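Local coordinates for protein DyP-type peroxidase (PDB 6FSK) that probably uses hydrogen peroxide at a heme b cofactor to oxidise dyes and other substrates, manganese(II) among them, as a fungal dye-decolorizing peroxidase, at residues G14-R19 with A49-D54. The protein carries 1 engineered substitution. Numbering follows the deposited sequence.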
# COMPACT_ATOMS: atom_id res chain seq x y z
N GLY A 14 -2.47 2.72 -13.99
CA GLY A 14 -1.24 3.24 -14.51
C GLY A 14 -0.26 3.53 -13.43
O GLY A 14 0.77 2.84 -13.25
N GLY A 15 -0.59 4.54 -12.66
CA GLY A 15 0.31 4.99 -11.62
C GLY A 15 1.12 6.20 -12.07
O GLY A 15 1.75 6.21 -13.19
N LEU A 16 1.19 7.24 -11.24
CA LEU A 16 2.06 8.39 -11.57
C LEU A 16 3.51 8.00 -11.51
O LEU A 16 3.96 7.47 -10.47
CB LEU A 16 1.82 9.56 -10.62
CG LEU A 16 0.36 9.97 -10.45
CD1 LEU A 16 0.25 11.08 -9.43
CD2 LEU A 16 -0.32 10.36 -11.73
N PRO A 17 4.30 8.23 -12.60
CA PRO A 17 5.68 7.90 -12.53
C PRO A 17 6.41 8.92 -11.66
O PRO A 17 6.05 10.11 -11.62
CB PRO A 17 6.16 8.03 -13.99
CG PRO A 17 5.25 8.95 -14.59
CD PRO A 17 3.91 8.75 -13.92
N LYS A 18 7.39 8.43 -10.92
CA LYS A 18 8.07 9.33 -9.97
C LYS A 18 9.43 8.88 -9.52
O LYS A 18 9.69 7.67 -9.29
CB LYS A 18 7.16 9.42 -8.76
CG LYS A 18 6.81 8.05 -8.14
CD LYS A 18 5.62 8.11 -7.17
CE LYS A 18 5.23 6.76 -6.55
NZ LYS A 18 3.90 6.86 -5.89
N ARG A 19 10.25 9.87 -9.21
CA ARG A 19 11.39 9.74 -8.35
C ARG A 19 11.12 10.41 -6.99
O ARG A 19 11.78 10.07 -5.98
CB ARG A 19 12.63 10.35 -9.02
CG ARG A 19 13.06 9.46 -10.21
CD ARG A 19 14.36 9.91 -10.88
NE ARG A 19 15.54 10.03 -10.02
CZ ARG A 19 15.89 11.12 -9.32
NH1 ARG A 19 15.18 12.25 -9.30
NH2 ARG A 19 16.99 11.06 -8.58
N ALA A 49 -5.45 7.90 -19.32
CA ALA A 49 -5.07 8.16 -20.71
C ALA A 49 -3.81 8.97 -20.86
O ALA A 49 -2.96 8.73 -21.76
CB ALA A 49 -6.23 8.80 -21.45
N GLY A 50 -3.64 9.95 -19.99
CA GLY A 50 -2.46 10.78 -20.00
C GLY A 50 -1.21 10.02 -19.64
O GLY A 50 -0.12 10.25 -20.17
N ILE A 51 -1.36 9.10 -18.66
CA ILE A 51 -0.26 8.27 -18.24
C ILE A 51 0.27 7.49 -19.45
O ILE A 51 1.47 7.40 -19.64
CB ILE A 51 -0.67 7.31 -17.14
CG1 ILE A 51 -1.05 8.03 -15.85
CG2 ILE A 51 0.40 6.31 -16.88
CD1 ILE A 51 0.08 8.78 -15.18
N ILE A 52 -0.66 6.91 -20.21
CA ILE A 52 -0.26 6.05 -21.29
C ILE A 52 0.44 6.91 -22.36
O ILE A 52 1.55 6.51 -22.88
CB ILE A 52 -1.49 5.35 -21.84
CG1 ILE A 52 -1.96 4.32 -20.86
CG2 ILE A 52 -1.10 4.62 -23.18
CD1 ILE A 52 -3.35 3.81 -21.11
N LYS A 53 -0.19 8.01 -22.74
CA LYS A 53 0.39 8.91 -23.75
C LYS A 53 1.78 9.41 -23.36
O LYS A 53 2.74 9.38 -24.21
CB LYS A 53 -0.57 10.07 -24.03
CG LYS A 53 -0.05 11.15 -24.98
CD LYS A 53 -1.03 12.33 -25.02
CE LYS A 53 -0.54 13.52 -25.85
NZ LYS A 53 -0.45 13.13 -27.30
N ASP A 54 1.95 9.83 -22.10
CA ASP A 54 3.28 10.29 -21.64
C ASP A 54 4.32 9.19 -21.70
O ASP A 54 5.47 9.46 -22.12
CB ASP A 54 3.25 10.83 -20.20
CG ASP A 54 2.36 12.06 -20.03
OD1 ASP A 54 2.03 12.73 -21.03
OD2 ASP A 54 1.93 12.25 -18.85
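Ile51 meets Gly15, Leu16 and Pro17 with the end of its longer branch, a compact example of a single helix residue docking against a loop. CD1 of Ile51 lies 3.7 Å from the carbonyl O of Gly15. The same methyl carbon, Ile51 CD1, is 3.8 Å from CD2 of Leu16. The two branched side chains of Leu16 and Ile51 cross at about a right angle, whereas Pro17 and Ile51 run past each other in opposite senses, with CD of the Pro17 ring 4.0 Å from CD1 of Ile51. The second branch of Ile51 works closer to the helix: CG2, anti to the backbone N, sits 4.2 Å from CA of Gly14 and 3.9 Å from O of Gly15. With CG1 beside the backbone N instead (chi1 -66°), CG2 and CD1 of Ile51 both lie against the Gly15 carbonyl oxygen from the same side, in van der Waals contact.

In the N-terminal of the two ferredoxin-like alpha+beta halves of this DyP-type peroxidase, the contact joins the loop leading into strand 20-28 to helix 48-63. Gly14 and Gly15 both have positive phi, and with no side chain at Gly14 the loop backbone comes close to CG2 of Ile51.

Further out, Asp11 OD1 accepts a hydrogen bond from Leu16 N, and the Leu16 side chain continues onto Phe137 and Ala139 of strand 134-140 and Ala74 and Asn76 of strand 74-80. Lys46 touches both Leu16 and Ile51 and forms a salt bridge to Asp54 OD2, one helical turn beyond Ile51.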